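Local coordinates for PCF11 protein (Saccharomyces cerevisiae, PDB 1SZ9) that binds the carboxy-terminal domain of RNA polymerase II through its CTD-interacting domain and probably helps couple transcription to mRNA 3'-end processing, at residues 32-37 and 68-73; 110-115 and 126-131; 13-18 and 24-29; 17-22 and 64-69. All blocks are in the same frame, centred on the assembly; numbering follows the deposited sequence.

Interaction 1. Residues 32-37 and 68-73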
loop_
_atom_site.group_PDB
_atom_site.type_symbol
_atom_site.label_atom_id
_atom_site.label_comp_id
_atom_site.label_asym_id
_atom_site.label_seq_id
_atom_site.Cartn_x
_atom_site.Cartn_y
_atom_site.Cartn_z
ATOM N N LYS A 32 -2.715 -11.301 -7.446
ATOM C CA LYS A 32 -3.507 -12.464 -7.828
ATOM C C LYS A 32 -3.788 -13.326 -6.587
ATOM O O LYS A 32 -4.887 -13.845 -6.428
ATOM C CB LYS A 32 -2.765 -13.282 -8.894
ATOM C CG LYS A 32 -2.684 -12.595 -10.253
ATOM C CD LYS A 32 -1.665 -13.292 -11.169
ATOM C CE LYS A 32 -2.069 -14.731 -11.459
ATOM N NZ LYS A 32 -1.130 -15.376 -12.397
ATOM N N LEU A 33 -2.800 -13.474 -5.708
ATOM C CA LEU A 33 -3.006 -14.236 -4.477
ATOM C C LEU A 33 -4.080 -13.542 -3.612
ATOM O O LEU A 33 -4.898 -14.199 -2.955
ATOM C CB LEU A 33 -1.694 -14.338 -3.678
ATOM C CG LEU A 33 -0.647 -15.369 -4.133
ATOM C CD1 LEU A 33 0.666 -15.183 -3.366
ATOM C CD2 LEU A 33 -1.204 -16.785 -3.891
ATOM N N ALA A 34 -4.065 -12.212 -3.607
ATOM C CA ALA A 34 -5.027 -11.447 -2.818
ATOM C C ALA A 34 -6.442 -11.588 -3.409
ATOM O O ALA A 34 -7.421 -11.643 -2.682
ATOM C CB ALA A 34 -4.602 -9.977 -2.758
ATOM N N GLU A 35 -6.526 -11.666 -4.729
ATOM C CA GLU A 35 -7.794 -11.830 -5.444
ATOM C C GLU A 35 -8.385 -13.230 -5.199
ATOM O O GLU A 35 -9.584 -13.396 -4.991
ATOM C CB GLU A 35 -7.542 -11.634 -6.950
ATOM C CG GLU A 35 -8.683 -12.014 -7.908
ATOM C CD GLU A 35 -9.683 -10.878 -8.135
ATOM O OE1 GLU A 35 -9.279 -9.705 -8.110
ATOM O OE2 GLU A 35 -10.873 -11.152 -8.372
ATOM N N GLU A 36 -7.522 -14.231 -5.205
ATOM C CA GLU A 36 -7.941 -15.614 -5.045
ATOM C C GLU A 36 -8.120 -16.117 -3.623
ATOM O O GLU A 36 -8.687 -17.181 -3.409
ATOM C CB GLU A 36 -6.940 -16.510 -5.762
ATOM C CG GLU A 36 -6.992 -16.404 -7.264
ATOM C CD GLU A 36 -5.705 -16.868 -7.911
ATOM O OE1 GLU A 36 -5.053 -17.792 -7.367
ATOM O OE2 GLU A 36 -5.346 -16.315 -8.973
ATOM N N ASN A 37 -7.655 -15.357 -2.644
ATOM C CA ASN A 37 -7.756 -15.806 -1.273
ATOM C C ASN A 37 -8.297 -14.735 -0.351
ATOM O O ASN A 37 -7.739 -14.486 0.715
ATOM C CB ASN A 37 -6.375 -16.271 -0.805
ATOM C CG ASN A 37 -5.832 -17.402 -1.662
ATOM O OD1 ASN A 37 -6.134 -18.569 -1.420
ATOM N ND2 ASN A 37 -5.052 -17.057 -2.694
ATOM N N ASP A 68 -0.899 -0.780 -3.156
ATOM C CA ASP A 68 -1.568 -0.014 -4.203
ATOM C C ASP A 68 -2.193 -0.931 -5.273
ATOM O O ASP A 68 -3.347 -0.757 -5.646
ATOM C CB ASP A 68 -0.550 0.920 -4.878
ATOM C CG ASP A 68 -1.175 1.797 -5.941
ATOM O OD1 ASP A 68 -1.824 2.800 -5.592
ATOM O OD2 ASP A 68 -1.024 1.480 -7.133
ATOM N N SER A 69 -1.421 -1.900 -5.758
ATOM C CA SER A 69 -1.904 -2.817 -6.794
ATOM C C SER A 69 -3.097 -3.636 -6.293
ATOM O O SER A 69 -4.118 -3.746 -6.970
ATOM C CB SER A 69 -0.760 -3.734 -7.262
ATOM O OG SER A 69 -1.189 -4.640 -8.266
ATOM N N ILE A 70 -2.976 -4.189 -5.093
ATOM C CA ILE A 70 -4.058 -4.963 -4.509
ATOM C C ILE A 70 -5.341 -4.128 -4.364
ATOM O O ILE A 70 -6.437 -4.577 -4.716
ATOM C CB ILE A 70 -3.622 -5.539 -3.136
ATOM C CG1 ILE A 70 -2.623 -6.688 -3.367
ATOM C CG2 ILE A 70 -4.848 -5.988 -2.317
ATOM C CD1 ILE A 70 -1.824 -7.057 -2.120
ATOM N N CYS A 71 -5.217 -2.903 -3.865
ATOM C CA CYS A 71 -6.393 -2.060 -3.713
ATOM C C CYS A 71 -7.027 -1.626 -5.034
ATOM O O CYS A 71 -8.247 -1.658 -5.182
ATOM C CB CYS A 71 -6.055 -0.831 -2.879
ATOM S SG CYS A 71 -5.763 -1.245 -1.161
ATOM N N LYS A 72 -6.201 -1.213 -5.987
ATOM C CA LYS A 72 -6.697 -0.774 -7.290
ATOM C C LYS A 72 -7.262 -1.889 -8.181
ATOM O O LYS A 72 -8.191 -1.660 -8.947
ATOM C CB LYS A 72 -5.585 -0.076 -8.064
ATOM C CG LYS A 72 -5.400 1.384 -7.698
ATOM C CD LYS A 72 -4.276 1.996 -8.501
ATOM C CE LYS A 72 -4.124 3.487 -8.216
ATOM N NZ LYS A 72 -2.890 3.983 -8.877
ATOM N N ASN A 73 -6.704 -3.088 -8.084
ATOM C CA ASN A 73 -7.144 -4.178 -8.946
ATOM C C ASN A 73 -8.090 -5.177 -8.322
ATOM O O ASN A 73 -8.872 -5.809 -9.030
ATOM C CB ASN A 73 -5.927 -4.900 -9.522
ATOM C CG ASN A 73 -5.035 -3.961 -10.310
ATOM O OD1 ASN A 73 -5.497 -3.297 -11.236
ATOM N ND2 ASN A 73 -3.762 -3.888 -9.941
#
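A34 brings its single methyl against the flank of I70 on helix 57-73, and this small apolar patch is the heart of the contact. CB of A34 meets three carbons of I70 at nearly equal distances, 3.9 Å to CG1, 4.0 Å to CG2 and 4.1 Å to CD1. The short side chain lets the backbones come close, with the CA atoms of A34 and I70 6.8 Å apart. The backbone carbonyl of A34 is taken up by the hydroxyl of Y78, whose side chain also touches I70. One residue on, E35 sends its chain off anti to the backbone N (chi1 169°) and bends at chi2 (87°), which carries OE1 to 4.0 Å from N73 O. Both atoms are acceptors, and no hydrogen bond joins them. At the end of the helix N37 folds back: its ND2 gives a nearly straight hydrogen bond of 2.9 Å to L33 O, in the carbonyl plane and on a lone pair. Close helix-on-helix packing through an alanine fits the stacked all-helical, ARM-repeat-like architecture of CTD-interacting domains.

Interaction 2. Residues 110-115 and 126-131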
loop_
_atom_site.group_PDB
_atom_site.type_symbol
_atom_site.label_atom_id
_atom_site.label_comp_id
_atom_site.label_asym_id
_atom_site.label_seq_id
_atom_site.Cartn_x
_atom_site.Cartn_y
_atom_site.Cartn_z
ATOM N N LYS A 110 -1.682 10.920 -5.330
ATOM C CA LYS A 110 -2.495 11.613 -6.316
ATOM C C LYS A 110 -3.427 10.648 -7.046
ATOM O O LYS A 110 -4.594 10.951 -7.249
ATOM C CB LYS A 110 -1.623 12.318 -7.358
ATOM C CG LYS A 110 -1.099 13.691 -6.953
ATOM C CD LYS A 110 -0.411 14.306 -8.163
ATOM C CE LYS A 110 0.077 15.708 -7.904
ATOM N NZ LYS A 110 0.591 16.267 -9.185
ATOM N N LEU A 111 -2.914 9.485 -7.440
ATOM C CA LEU A 111 -3.764 8.527 -8.148
ATOM C C LEU A 111 -4.802 7.899 -7.221
ATOM O O LEU A 111 -5.823 7.411 -7.699
ATOM C CB LEU A 111 -2.918 7.440 -8.821
ATOM C CG LEU A 111 -1.926 7.950 -9.867
ATOM C CD1 LEU A 111 -1.209 6.761 -10.490
ATOM C CD2 LEU A 111 -2.651 8.758 -10.950
ATOM N N TRP A 112 -4.565 7.910 -5.903
ATOM C CA TRP A 112 -5.564 7.344 -4.986
ATOM C C TRP A 112 -6.821 8.220 -4.980
ATOM O O TRP A 112 -7.891 7.752 -4.633
ATOM C CB TRP A 112 -5.058 7.236 -3.534
ATOM C CG TRP A 112 -3.991 6.191 -3.275
ATOM C CD1 TRP A 112 -3.676 5.118 -4.058
ATOM C CD2 TRP A 112 -3.138 6.116 -2.127
ATOM N NE1 TRP A 112 -2.672 4.370 -3.463
ATOM C CE2 TRP A 112 -2.326 4.966 -2.279
ATOM C CE3 TRP A 112 -2.979 6.912 -0.985
ATOM C CZ2 TRP A 112 -1.363 4.590 -1.323
ATOM C CZ3 TRP A 112 -2.024 6.538 -0.032
ATOM C CH2 TRP A 112 -1.230 5.386 -0.212
ATOM N N LEU A 113 -6.681 9.492 -5.348
ATOM C CA LEU A 113 -7.818 10.431 -5.389
ATOM C C LEU A 113 -8.754 10.145 -6.572
ATOM O O LEU A 113 -9.917 10.502 -6.547
ATOM C CB LEU A 113 -7.305 11.876 -5.473
ATOM C CG LEU A 113 -7.124 12.726 -4.205
ATOM C CD1 LEU A 113 -7.155 11.893 -2.939
ATOM C CD2 LEU A 113 -5.837 13.509 -4.335
ATOM N N ASN A 114 -8.240 9.498 -7.605
ATOM C CA ASN A 114 -9.042 9.149 -8.774
ATOM C C ASN A 114 -8.475 7.854 -9.377
ATOM O O ASN A 114 -7.961 7.843 -10.500
ATOM C CB ASN A 114 -9.020 10.295 -9.799
ATOM C CG ASN A 114 -9.900 10.006 -11.020
ATOM O OD1 ASN A 114 -10.971 9.411 -10.890
ATOM N ND2 ASN A 114 -9.449 10.435 -12.208
ATOM N N PRO A 115 -8.583 6.734 -8.636
ATOM C CA PRO A 115 -8.059 5.444 -9.110
ATOM C C PRO A 115 -8.751 4.930 -10.376
ATOM O O PRO A 115 -9.974 4.892 -10.443
ATOM C CB PRO A 115 -8.301 4.520 -7.930
ATOM C CG PRO A 115 -9.633 5.027 -7.397
ATOM C CD PRO A 115 -9.463 6.549 -7.462
ATOM N N SER A 126 -11.569 10.018 4.963
ATOM C CA SER A 126 -10.838 10.543 6.123
ATOM C C SER A 126 -9.314 10.398 6.067
ATOM O O SER A 126 -8.584 11.337 6.377
ATOM C CB SER A 126 -11.323 9.895 7.409
ATOM O OG SER A 126 -10.516 10.356 8.484
ATOM N N ALA A 127 -8.855 9.207 5.699
ATOM C CA ALA A 127 -7.436 8.905 5.585
ATOM C C ALA A 127 -6.756 9.811 4.543
ATOM O O ALA A 127 -5.717 10.405 4.817
ATOM C CB ALA A 127 -7.255 7.440 5.206
ATOM N N LEU A 128 -7.364 9.923 3.363
ATOM C CA LEU A 128 -6.836 10.739 2.278
ATOM C C LEU A 128 -6.751 12.228 2.620
ATOM O O LEU A 128 -5.811 12.894 2.200
ATOM C CB LEU A 128 -7.673 10.533 1.000
ATOM C CG LEU A 128 -7.600 9.116 0.419
ATOM C CD1 LEU A 128 -8.429 9.015 -0.844
ATOM C CD2 LEU A 128 -6.139 8.753 0.116
ATOM N N GLU A 129 -7.730 12.750 3.365
ATOM C CA GLU A 129 -7.715 14.161 3.771
ATOM C C GLU A 129 -6.566 14.402 4.747
ATOM O O GLU A 129 -5.892 15.421 4.664
ATOM C CB GLU A 129 -9.021 14.559 4.481
ATOM C CG GLU A 129 -10.243 14.697 3.583
ATOM C CD GLU A 129 -11.518 14.959 4.395
ATOM O OE1 GLU A 129 -11.479 15.835 5.298
ATOM O OE2 GLU A 129 -12.550 14.293 4.136
ATOM N N LYS A 130 -6.371 13.475 5.689
ATOM C CA LYS A 130 -5.290 13.594 6.665
ATOM C C LYS A 130 -3.930 13.540 5.957
ATOM O O LYS A 130 -3.000 14.249 6.339
ATOM C CB LYS A 130 -5.345 12.469 7.702
ATOM C CG LYS A 130 -6.420 12.574 8.788
ATOM C CD LYS A 130 -6.133 11.492 9.847
ATOM C CE LYS A 130 -7.244 11.305 10.887
ATOM N NZ LYS A 130 -7.353 12.431 11.861
ATOM N N ILE A 131 -3.813 12.687 4.940
ATOM C CA ILE A 131 -2.554 12.588 4.195
ATOM C C ILE A 131 -2.327 13.886 3.433
ATOM O O ILE A 131 -1.211 14.407 3.389
ATOM C CB ILE A 131 -2.560 11.405 3.192
ATOM C CG1 ILE A 131 -2.425 10.088 3.954
ATOM C CG2 ILE A 131 -1.396 11.555 2.187
ATOM C CD1 ILE A 131 -2.646 8.835 3.072
#
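W112 meets the helix 125-137 with the six-membered part of its indole, where two aliphatic side chains close on neighbouring ring atoms. L128 puts CD2 3.8 Å from W112 CE3, approaching the ring obliquely, and the same methyl is 4.1 Å from W112 CB. Further along the helix, I131 comes in at the edge instead: its CD1 lies in the ring plane, 3.9 Å from W112 CZ3, the isoleucine standing roughly perpendicular to the tryptophan side chain. The other branch of L128 serves L113. CD1 of L128 and CD1 of L113 are 3.8 Å apart, the two leucines lying alongside with their ends pointing opposite ways. Both torsions of L113 are away from staggered values (chi1 -94°, chi2 15°), consistent with some strain. L128 thus splits its two methyls between consecutive residues, one to the indole and one to the leucine. The contact between the segments is wholly apolar. The indole nitrogen finds its partner elsewhere, in a hydrogen bond from W112 NE1 to D68 OD1 on helix 57-73, which should help fix the rotation of the ring. F123 adds an edge-to-face contact to W112, and L86 of helix 86-95 packs on it too. The C-terminal helix 125-137 lies against two neighbours: I131 packs on F87 and Y90 of helix 86-95, while F109 of helix 99-112 touches both L128 and I131.

Interaction 3. Residues 13-18 and 24-29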
loop_
_atom_site.group_PDB
_atom_site.type_symbol
_atom_site.label_atom_id
_atom_site.label_comp_id
_atom_site.label_asym_id
_atom_site.label_seq_id
_atom_site.Cartn_x
_atom_site.Cartn_y
_atom_site.Cartn_z
ATOM N N ASN A 13 3.926 -14.287 2.415
ATOM C CA ASN A 13 5.055 -13.655 3.110
ATOM C C ASN A 13 6.384 -13.921 2.408
ATOM O O ASN A 13 7.206 -13.026 2.249
ATOM C CB ASN A 13 5.171 -14.158 4.557
ATOM C CG ASN A 13 4.177 -13.498 5.495
ATOM O OD1 ASN A 13 4.188 -12.284 5.673
ATOM N ND2 ASN A 13 3.319 -14.299 6.109
ATOM N N SER A 14 6.587 -15.166 1.997
ATOM C CA SER A 14 7.820 -15.570 1.332
ATOM C C SER A 14 8.076 -14.762 0.062
ATOM O O SER A 14 9.199 -14.325 -0.213
ATOM C CB SER A 14 7.740 -17.068 1.018
ATOM O OG SER A 14 8.815 -17.485 0.202
ATOM N N ILE A 15 7.026 -14.581 -0.724
ATOM C CA ILE A 15 7.131 -13.813 -1.946
ATOM C C ILE A 15 7.385 -12.334 -1.604
ATOM O O ILE A 15 8.245 -11.680 -2.194
ATOM C CB ILE A 15 5.840 -13.971 -2.770
ATOM C CG1 ILE A 15 5.740 -15.423 -3.261
ATOM C CG2 ILE A 15 5.820 -12.973 -3.926
ATOM C CD1 ILE A 15 4.424 -15.770 -3.934
ATOM N N LEU A 16 6.649 -11.820 -0.627
ATOM C CA LEU A 16 6.791 -10.431 -0.225
ATOM C C LEU A 16 8.242 -10.106 0.167
ATOM O O LEU A 16 8.742 -9.010 -0.113
ATOM C CB LEU A 16 5.833 -10.161 0.933
ATOM C CG LEU A 16 5.555 -8.754 1.458
ATOM C CD1 LEU A 16 5.302 -7.740 0.339
ATOM C CD2 LEU A 16 4.331 -8.866 2.367
ATOM N N GLU A 17 8.914 -11.067 0.804
ATOM C CA GLU A 17 10.306 -10.884 1.225
ATOM C C GLU A 17 11.219 -10.666 0.025
ATOM O O GLU A 17 12.305 -10.129 0.158
ATOM C CB GLU A 17 10.805 -12.104 2.008
ATOM C CG GLU A 17 10.126 -12.306 3.336
ATOM C CD GLU A 17 10.421 -11.198 4.318
ATOM O OE1 GLU A 17 11.611 -10.840 4.464
ATOM O OE2 GLU A 17 9.464 -10.691 4.952
ATOM N N GLU A 18 10.772 -11.086 -1.147
ATOM C CA GLU A 18 11.574 -10.913 -2.348
ATOM C C GLU A 18 11.365 -9.536 -3.003
ATOM O O GLU A 18 12.045 -9.206 -3.974
ATOM C CB GLU A 18 11.245 -12.017 -3.356
ATOM C CG GLU A 18 11.748 -13.408 -2.981
ATOM C CD GLU A 18 13.253 -13.447 -2.818
ATOM O OE1 GLU A 18 13.967 -12.965 -3.725
ATOM O OE2 GLU A 18 13.723 -13.957 -1.780
ATOM N N ARG A 24 7.521 -6.160 -11.163
ATOM C CA ARG A 24 6.178 -6.333 -11.715
ATOM C C ARG A 24 5.658 -7.776 -11.531
ATOM O O ARG A 24 4.525 -7.964 -11.115
ATOM C CB ARG A 24 6.143 -5.917 -13.208
ATOM C CG ARG A 24 6.319 -4.408 -13.447
ATOM C CD ARG A 24 5.260 -3.607 -12.673
ATOM N NE ARG A 24 3.909 -4.041 -13.039
ATOM C CZ ARG A 24 2.844 -3.957 -12.247
ATOM N NH1 ARG A 24 2.951 -3.444 -11.020
ATOM N NH2 ARG A 24 1.672 -4.393 -12.682
ATOM N N PRO A 25 6.489 -8.806 -11.811
ATOM C CA PRO A 25 6.020 -10.195 -11.643
ATOM C C PRO A 25 5.567 -10.482 -10.220
ATOM O O PRO A 25 4.534 -11.104 -10.006
ATOM C CB PRO A 25 7.244 -11.038 -12.020
ATOM C CG PRO A 25 7.992 -10.168 -12.951
ATOM C CD PRO A 25 7.865 -8.793 -12.334
ATOM N N ILE A 26 6.353 -10.020 -9.251
ATOM C CA ILE A 26 6.038 -10.215 -7.838
ATOM C C ILE A 26 4.794 -9.424 -7.410
ATOM O O ILE A 26 3.885 -9.954 -6.771
ATOM C CB ILE A 26 7.225 -9.789 -6.927
ATOM C CG1 ILE A 26 8.410 -10.749 -7.099
ATOM C CG2 ILE A 26 6.777 -9.732 -5.486
ATOM C CD1 ILE A 26 9.645 -10.350 -6.272
ATOM N N ILE A 27 4.754 -8.149 -7.758
ATOM C CA ILE A 27 3.600 -7.340 -7.378
ATOM C C ILE A 27 2.325 -7.935 -7.963
ATOM O O ILE A 27 1.310 -8.057 -7.278
ATOM C CB ILE A 27 3.787 -5.869 -7.832
ATOM C CG1 ILE A 27 4.754 -5.168 -6.866
ATOM C CG2 ILE A 27 2.449 -5.131 -7.864
ATOM C CD1 ILE A 27 5.327 -3.894 -7.440
ATOM N N THR A 28 2.384 -8.324 -9.226
ATOM C CA THR A 28 1.212 -8.904 -9.873
ATOM C C THR A 28 0.836 -10.247 -9.255
ATOM O O THR A 28 -0.343 -10.554 -9.106
ATOM C CB THR A 28 1.460 -9.062 -11.388
ATOM O OG1 THR A 28 1.447 -7.759 -11.991
ATOM C CG2 THR A 28 0.360 -9.926 -12.039
ATOM N N THR A 29 1.837 -11.042 -8.892
ATOM C CA THR A 29 1.578 -12.340 -8.285
ATOM C C THR A 29 0.947 -12.157 -6.906
ATOM O O THR A 29 0.025 -12.892 -6.545
ATOM C CB THR A 29 2.876 -13.189 -8.215
ATOM O OG1 THR A 29 3.298 -13.498 -9.555
ATOM C CG2 THR A 29 2.637 -14.498 -7.455
#
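I15 and I26 hold nearly the same first torsion (chi1 -67° and -68°), which sets each CG2 anti to its own backbone nitrogen and brings the two methyls into contact at 3.7 Å, I15 CG2 to I26 CG2. The two isoleucines run antiparallel as they pass, and their CD1 methyls go to different partners. I26 CD1 reaches E18, 3.5 Å from its O and 3.7 Å from its CB; the glutamate contributes its first carbon here while the rest of its chain leads away. I15 CD1 heads the other way and meets T29 CG2 at 4.1 Å, with the threonine turned nearly perpendicular to it. The first torsion of T29 (chi1 -66°) puts OG1 where it donates to P25 O at 2.7 Å and leaves CG2 as the atom that meets I15. P25 O also accepts from T29 N, the two donors arriving from opposite faces of the carbonyl plane. With the T29 hydroxyl bonded within its own helix and the carboxylate of E18 directed away, no hydrogen bond or charge pair joins the segments, and helices 3-16 and 24-36 are held together here by van der Waals contact alone.

Interaction 4. Residues 17-22 and 64-69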
loop_
_atom_site.group_PDB
_atom_site.type_symbol
_atom_site.label_atom_id
_atom_site.label_comp_id
_atom_site.label_asym_id
_atom_site.label_seq_id
_atom_site.Cartn_x
_atom_site.Cartn_y
_atom_site.Cartn_z
ATOM N N GLU A 17 8.914 -11.067 0.804
ATOM C CA GLU A 17 10.306 -10.884 1.225
ATOM C C GLU A 17 11.219 -10.666 0.025
ATOM O O GLU A 17 12.305 -10.129 0.158
ATOM C CB GLU A 17 10.805 -12.104 2.008
ATOM C CG GLU A 17 10.126 -12.306 3.336
ATOM C CD GLU A 17 10.421 -11.198 4.318
ATOM O OE1 GLU A 17 11.611 -10.840 4.464
ATOM O OE2 GLU A 17 9.464 -10.691 4.952
ATOM N N GLU A 18 10.772 -11.086 -1.147
ATOM C CA GLU A 18 11.574 -10.913 -2.348
ATOM C C GLU A 18 11.365 -9.536 -3.003
ATOM O O GLU A 18 12.045 -9.206 -3.974
ATOM C CB GLU A 18 11.245 -12.017 -3.356
ATOM C CG GLU A 18 11.748 -13.408 -2.981
ATOM C CD GLU A 18 13.253 -13.447 -2.818
ATOM O OE1 GLU A 18 13.967 -12.965 -3.725
ATOM O OE2 GLU A 18 13.723 -13.957 -1.780
ATOM N N LEU A 19 10.437 -8.745 -2.467
ATOM C CA LEU A 19 10.127 -7.415 -3.031
ATOM C C LEU A 19 11.154 -6.367 -2.609
ATOM O O LEU A 19 10.857 -5.476 -1.803
ATOM C CB LEU A 19 8.754 -6.942 -2.574
ATOM C CG LEU A 19 7.686 -6.591 -3.610
ATOM C CD1 LEU A 19 6.676 -5.680 -2.935
ATOM C CD2 LEU A 19 8.273 -5.934 -4.858
ATOM N N THR A 20 12.350 -6.484 -3.170
ATOM C CA THR A 20 13.451 -5.586 -2.852
ATOM C C THR A 20 13.613 -4.492 -3.910
ATOM O O THR A 20 14.472 -3.627 -3.801
ATOM C CB THR A 20 14.754 -6.380 -2.733
ATOM O OG1 THR A 20 14.995 -7.070 -3.961
ATOM C CG2 THR A 20 14.649 -7.398 -1.603
ATOM N N PHE A 21 12.781 -4.557 -4.942
ATOM C CA PHE A 21 12.786 -3.569 -6.005
ATOM C C PHE A 21 11.364 -3.578 -6.599
ATOM O O PHE A 21 10.498 -4.348 -6.145
ATOM C CB PHE A 21 13.861 -3.881 -7.066
ATOM C CG PHE A 21 13.621 -5.161 -7.843
ATOM C CD1 PHE A 21 13.868 -6.404 -7.267
ATOM C CD2 PHE A 21 13.128 -5.114 -9.147
ATOM C CE1 PHE A 21 13.626 -7.576 -7.973
ATOM C CE2 PHE A 21 12.884 -6.275 -9.858
ATOM C CZ PHE A 21 13.131 -7.506 -9.271
ATOM N N ASN A 22 11.117 -2.709 -7.572
ATOM C CA ASN A 22 9.804 -2.601 -8.189
ATOM C C ASN A 22 9.630 -3.752 -9.166
ATOM O O ASN A 22 9.764 -3.592 -10.382
ATOM C CB ASN A 22 9.661 -1.245 -8.889
ATOM C CG ASN A 22 8.268 -1.026 -9.466
ATOM O OD1 ASN A 22 7.341 -1.800 -9.210
ATOM N ND2 ASN A 22 8.119 0.035 -10.241
ATOM N N PHE A 64 4.514 -0.554 -0.618
ATOM C CA PHE A 64 3.341 0.309 -0.824
ATOM C C PHE A 64 2.802 0.099 -2.256
ATOM O O PHE A 64 1.602 0.245 -2.498
ATOM C CB PHE A 64 3.693 1.790 -0.620
ATOM C CG PHE A 64 3.027 2.412 0.587
ATOM C CD1 PHE A 64 1.636 2.543 0.643
ATOM C CD2 PHE A 64 3.793 2.885 1.657
ATOM C CE1 PHE A 64 1.013 3.133 1.742
ATOM C CE2 PHE A 64 3.180 3.479 2.769
ATOM C CZ PHE A 64 1.781 3.604 2.810
ATOM N N TYR A 65 3.676 -0.228 -3.207
ATOM C CA TYR A 65 3.181 -0.480 -4.576
ATOM C C TYR A 65 2.390 -1.777 -4.571
ATOM O O TYR A 65 1.432 -1.929 -5.318
ATOM C CB TYR A 65 4.316 -0.556 -5.607
ATOM C CG TYR A 65 4.935 0.780 -5.989
ATOM C CD1 TYR A 65 4.370 1.996 -5.585
ATOM C CD2 TYR A 65 6.077 0.828 -6.788
ATOM C CE1 TYR A 65 4.944 3.240 -5.982
ATOM C CE2 TYR A 65 6.646 2.045 -7.183
ATOM C CZ TYR A 65 6.070 3.245 -6.778
ATOM O OH TYR A 65 6.613 4.436 -7.217
ATOM N N ALA A 66 2.775 -2.716 -3.704
ATOM C CA ALA A 66 2.024 -3.965 -3.587
ATOM C C ALA A 66 0.616 -3.629 -3.033
ATOM O O ALA A 66 -0.402 -4.093 -3.554
ATOM C CB ALA A 66 2.749 -4.919 -2.647
ATOM N N LEU A 67 0.580 -2.827 -1.971
ATOM C CA LEU A 67 -0.662 -2.379 -1.338
ATOM C C LEU A 67 -1.534 -1.657 -2.385
ATOM O O LEU A 67 -2.735 -1.894 -2.488
ATOM C CB LEU A 67 -0.327 -1.406 -0.194
ATOM C CG LEU A 67 -1.448 -0.801 0.673
ATOM C CD1 LEU A 67 -0.859 -0.316 2.012
ATOM C CD2 LEU A 67 -2.129 0.365 -0.056
ATOM N N ASP A 68 -0.899 -0.780 -3.156
ATOM C CA ASP A 68 -1.568 -0.014 -4.203
ATOM C C ASP A 68 -2.193 -0.931 -5.273
ATOM O O ASP A 68 -3.347 -0.757 -5.646
ATOM C CB ASP A 68 -0.550 0.920 -4.878
ATOM C CG ASP A 68 -1.175 1.797 -5.941
ATOM O OD1 ASP A 68 -1.824 2.800 -5.592
ATOM O OD2 ASP A 68 -1.024 1.480 -7.133
ATOM N N SER A 69 -1.421 -1.900 -5.758
ATOM C CA SER A 69 -1.904 -2.817 -6.794
ATOM C C SER A 69 -3.097 -3.636 -6.293
ATOM O O SER A 69 -4.118 -3.746 -6.970
ATOM C CB SER A 69 -0.760 -3.734 -7.262
ATOM O OG SER A 69 -1.189 -4.640 -8.266
#
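An amide oxygen at the edge of a tyrosine ring, with no hydrogen bond between the two residues, is the odd feature where N22 meets Y65. OD1 of N22 lies near the ring plane, 3.8 Å from Y65 CD2, while its ND2 is 3.9 Å from the next ring carbon, CE2 of Y65. The amide therefore runs along the CD2-CE2 edge, displaced to one side of the ring plane, with the two planes inclined by 59°. N22 gets there with CG anti to its backbone nitrogen (chi1 -176°), which throws the amide out from the loop toward helix 57-73. The second touch is apolar: L19 CD1 rests 4.0 Å from A66 CB. L19 is the centre of an inverse gamma turn, with T20 N bonded to E18 O at 2.9 Å, consistent with the bend directing L19 to A66. The loop touches the helix at two points, through L19 and N22. Around it, L19 also packs on I26 of helix 24-36 and both L19 and N22 on Y62 of helix 57-73, while Y65 reaches K104 of helix 99-112; the loop thus lies across helices 24-36 and 57-73.

Along the chain, interactions 3 and 4 open together on the shared residues 17 and 18, interactions 4 and 1 finish on overlapping parts of helix 57-73, and interaction 2 follows last. Interactions 3 and 4 are close neighbours, their centres about 7 Å apart, and each lies about 12 Å from interaction 1; I27 and S69 touch where helix 24-36 meets helix 57-73. Interaction 2 sits about 19 Å from interactions 1 and 4, and about 25 Å from interaction 3 across the chain's centre. Helix 57-73, common to interactions 1 and 4, reaches interaction 2 through D68 and W112 and through packing of F64 and K72, consistent with a continuous helical stack.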